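Local coordinates for protein anti-restriction endonuclease (Enterobacteria phage T4, PDB 3WX4) that mimics DNA to block the DNA binding of the bacterial histone-like protein H-NS and inhibits the host McrA restriction endonuclease, at residues A[11-16]-A[77-82]. Sequence-based numbering, arbitrary orientation.
Sequences YTFKID and TIMIYV
The ring of Phe13 points its edge at side chains of helix 71-84, where its rim meets Met79 and Ile78. Phe13 CE1 lies 3.9 Å from Met79 SD, and the sulfur sits 77° off the ring normal, almost in the ring plane: a Met-aromatic contact made at the edge rather than over a face. The bend at chi2 (-56°) turns SD toward the ring, with Met79 CG beside Phe13 CZ. Phe13 and Ile78 run past each other in opposite directions, and Phe13 CE1 touches Ile78 CG2 at 4.1 Å, again near the ring plane. That methyl is shared: Ile15 meets Ile78 at a slant, its CD1 lying 3.8 Å from Ile78 CG2. Ile15 is extended along its longer branch (chi2 179°) and passes Val82 in the opposite direction, CD1 lying 4.0 Å from Val82 CG2, while its other branch, CG2, lies 4.1 Å from Val82 CG1 and 4.2 Å from Met79 SD. The contact is thus wholly apolar, and all its residues but the partly exposed Met79 are buried.

It packs the end of strand 2-14, and Ile15 at the N-cap position just before helix 16-24, against helix 71-84. Val63 and Phe61 of strand 60-65 touch Phe13 and Ile15 respectively, Leu36 of helix 26-43 and Ile17 of helix 16-24 adjoin Val82, and Tyr11 to Phe13 pair antiparallel with a strand of the second subunit, continuing the sheet across the dimer.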
ATOM      1  N   TYR A  11      -2.513  11.768   1.896  1.00 36.05           N
ATOM      2  CA  TYR A  11      -1.790  13.019   2.053  1.00 36.77           C
ATOM      3  C   TYR A  11      -1.087  13.418   0.757  1.00 37.52           C
ATOM      4  O   TYR A  11      -0.759  12.542  -0.038  1.00 36.18           O
ATOM      5  CB  TYR A  11      -0.701  12.869   3.117  1.00 37.78           C
ATOM      6  CG  TYR A  11      -1.246  12.575   4.482  1.00 41.38           C
ATOM      7  CD1 TYR A  11      -1.636  13.608   5.316  1.00 42.81           C
ATOM      8  CD2 TYR A  11      -1.466  11.262   4.906  1.00 42.84           C
ATOM      9  CE1 TYR A  11      -2.256  13.349   6.555  1.00 43.80           C
ATOM     10  CE2 TYR A  11      -2.083  11.000   6.143  1.00 43.88           C
ATOM     11  CZ  TYR A  11      -2.477  12.065   6.948  1.00 45.08           C
ATOM     12  OH  TYR A  11      -3.169  11.863   8.138  1.00 46.96           O
ATOM     13  N   THR A  12      -0.872  14.725   0.573  1.00 35.44           N
ATOM     14  CA  THR A  12      -0.101  15.224  -0.560  1.00 35.41           C
ATOM     15  C   THR A  12       1.166  15.722   0.102  1.00 34.37           C
ATOM     16  O   THR A  12       1.145  16.660   0.919  1.00 36.07           O
ATOM     17  CB  THR A  12      -0.793  16.365  -1.275  1.00 35.46           C
ATOM     18  OG1 THR A  12      -1.954  15.863  -1.908  1.00 33.36           O
ATOM     19  CG2 THR A  12       0.118  16.957  -2.327  1.00 34.22           C
ATOM     20  N   PHE A  13       2.264  15.059  -0.196  1.00 33.38           N
ATOM     21  CA  PHE A  13       3.543  15.406   0.380  1.00 33.61           C
ATOM     22  C   PHE A  13       4.369  16.082  -0.716  1.00 35.11           C
ATOM     23  O   PHE A  13       4.583  15.480  -1.765  1.00 34.43           O
ATOM     24  CB  PHE A  13       4.238  14.116   0.843  1.00 35.97           C
ATOM     25  CG  PHE A  13       5.514  14.350   1.575  1.00 38.80           C
ATOM     26  CD1 PHE A  13       6.670  13.654   1.226  1.00 39.66           C
ATOM     27  CD2 PHE A  13       5.570  15.262   2.639  1.00 40.41           C
ATOM     28  CE1 PHE A  13       7.868  13.845   1.904  1.00 41.57           C
ATOM     29  CE2 PHE A  13       6.756  15.475   3.347  1.00 40.64           C
ATOM     30  CZ  PHE A  13       7.929  14.764   2.986  1.00 43.07           C
ATOM     31  N   LYS A  14       4.809  17.319  -0.489  1.00 32.60           N
ATOM     32  CA  LYS A  14       5.622  18.030  -1.473  1.00 33.89           C
ATOM     33  C   LYS A  14       7.059  17.831  -1.141  1.00 34.34           C
ATOM     34  O   LYS A  14       7.472  18.045  -0.001  1.00 35.02           O
ATOM     35  CB  LYS A  14       5.310  19.520  -1.443  1.00 35.97           C
ATOM     36  CG  LYS A  14       6.116  20.398  -2.412  1.00 35.54           C
ATOM     37  CD  LYS A  14       5.432  21.801  -2.423  1.00 38.45           C
ATOM     38  CE  LYS A  14       6.335  22.858  -2.960  1.00 39.68           C
ATOM     39  NZ  LYS A  14       5.770  24.187  -2.672  1.00 43.53           N
ATOM     40  N   ILE A  15       7.850  17.398  -2.115  1.00 30.07           N
ATOM     41  CA  ILE A  15       9.238  17.202  -1.854  1.00 29.84           C
ATOM     42  C   ILE A  15       9.904  18.280  -2.651  1.00 32.72           C
ATOM     43  O   ILE A  15      10.096  18.170  -3.878  1.00 29.16           O
ATOM     44  CB  ILE A  15       9.681  15.775  -2.246  1.00 29.24           C
ATOM     45  CG1 ILE A  15       8.876  14.756  -1.447  1.00 30.96           C
ATOM     46  CG2 ILE A  15      11.143  15.586  -1.954  1.00 26.77           C
ATOM     47  CD1 ILE A  15       9.204  13.293  -1.776  1.00 32.01           C
ATOM     48  N   ASP A  16      10.222  19.382  -1.965  1.00 32.63           N
ATOM     49  CA  ASP A  16      10.844  20.528  -2.634  1.00 33.47           C
ATOM     50  C   ASP A  16      12.037  20.248  -3.581  1.00 31.95           C
ATOM     51  O   ASP A  16      12.058  20.732  -4.733  1.00 32.17           O
ATOM     52  CB  ASP A  16      11.332  21.541  -1.596  1.00 36.08           C
ATOM     53  CG  ASP A  16      10.180  22.138  -0.723  1.00 43.64           C
ATOM     54  OD1 ASP A  16       8.955  22.036  -1.064  1.00 45.47           O
ATOM     55  OD2 ASP A  16      10.548  22.747   0.322  1.00 45.62           O
ATOM     56  N   THR A  77      10.825   8.156   6.379  1.00 38.99           N
ATOM     57  CA  THR A  77      11.347   7.078   5.571  1.00 37.32           C
ATOM     58  C   THR A  77      11.513   7.591   4.121  1.00 36.16           C
ATOM     59  O   THR A  77      12.533   7.364   3.484  1.00 35.89           O
ATOM     60  CB  THR A  77      10.387   5.883   5.592  1.00 39.25           C
ATOM     61  OG1 THR A  77      10.288   5.376   6.930  1.00 39.82           O
ATOM     62  CG2 THR A  77      10.909   4.737   4.681  1.00 38.38           C
ATOM     63  N   ILE A  78      10.493   8.267   3.616  1.00 36.15           N
ATOM     64  CA  ILE A  78      10.572   8.779   2.238  1.00 35.49           C
ATOM     65  C   ILE A  78      11.810   9.680   2.111  1.00 35.46           C
ATOM     66  O   ILE A  78      12.624   9.509   1.202  1.00 35.65           O
ATOM     67  CB  ILE A  78       9.296   9.570   1.889  1.00 34.55           C
ATOM     68  CG1 ILE A  78       8.091   8.627   1.811  1.00 33.42           C
ATOM     69  CG2 ILE A  78       9.478  10.323   0.514  1.00 33.59           C
ATOM     70  CD1 ILE A  78       6.790   9.376   1.800  1.00 33.86           C
ATOM     71  N   MET A  79      11.997  10.605   3.052  1.00 35.62           N
ATOM     72  CA  MET A  79      13.141  11.502   2.953  1.00 35.74           C
ATOM     73  C   MET A  79      14.464  10.817   3.031  1.00 37.22           C
ATOM     74  O   MET A  79      15.409  11.245   2.380  1.00 36.90           O
ATOM     75  CB  MET A  79      13.053  12.637   3.969  1.00 36.75           C
ATOM     76  CG  MET A  79      11.814  13.490   3.766  1.00 36.09           C
ATOM     77  SD  MET A  79      11.781  14.146   1.980  1.00 38.33           S
ATOM     78  CE  MET A  79      13.400  14.906   1.923  1.00 34.80           C
ATOM     79  N   ILE A  80      14.573   9.741   3.817  1.00 38.82           N
ATOM     80  CA  ILE A  80      15.854   9.024   3.857  1.00 38.13           C
ATOM     81  C   ILE A  80      16.214   8.539   2.445  1.00 38.13           C
ATOM     82  O   ILE A  80      17.356   8.632   2.000  1.00 35.66           O
ATOM     83  CB  ILE A  80      15.784   7.792   4.820  1.00 39.68           C
ATOM     84  CG1 ILE A  80      15.948   8.279   6.270  1.00 40.26           C
ATOM     85  CG2 ILE A  80      16.885   6.796   4.490  1.00 40.19           C
ATOM     86  CD1 ILE A  80      15.390   7.302   7.334  1.00 43.12           C
ATOM     87  N   TYR A  81      15.232   7.974   1.754  1.00 38.55           N
ATOM     88  CA  TYR A  81      15.468   7.499   0.387  1.00 37.90           C
ATOM     89  C   TYR A  81      15.775   8.670  -0.524  1.00 35.33           C
ATOM     90  O   TYR A  81      16.666   8.578  -1.340  1.00 34.95           O
ATOM     91  CB  TYR A  81      14.237   6.766  -0.139  1.00 40.86           C
ATOM     92  CG  TYR A  81      14.101   5.383   0.425  1.00 45.03           C
ATOM     93  CD1 TYR A  81      14.418   4.266  -0.346  1.00 48.21           C
ATOM     94  CD2 TYR A  81      13.594   5.187   1.715  1.00 46.41           C
ATOM     95  CE1 TYR A  81      14.219   2.963   0.144  1.00 50.57           C
ATOM     96  CE2 TYR A  81      13.394   3.909   2.219  1.00 48.98           C
ATOM     97  CZ  TYR A  81      13.702   2.800   1.431  1.00 50.37           C
ATOM     98  OH  TYR A  81      13.448   1.535   1.904  1.00 52.41           O
ATOM     99  N   VAL A  82      15.044   9.774  -0.378  1.00 34.14           N
ATOM    100  CA  VAL A  82      15.299  10.954  -1.233  1.00 33.75           C
ATOM    101  C   VAL A  82      16.721  11.496  -1.028  1.00 35.51           C
ATOM    102  O   VAL A  82      17.470  11.729  -1.995  1.00 34.31           O
ATOM    103  CB  VAL A  82      14.234  12.103  -0.976  1.00 31.74           C
ATOM    104  CG1 VAL A  82      14.685  13.442  -1.709  1.00 31.11           C
ATOM    105  CG2 VAL A  82      12.856  11.640  -1.423  1.00 30.35           C
TER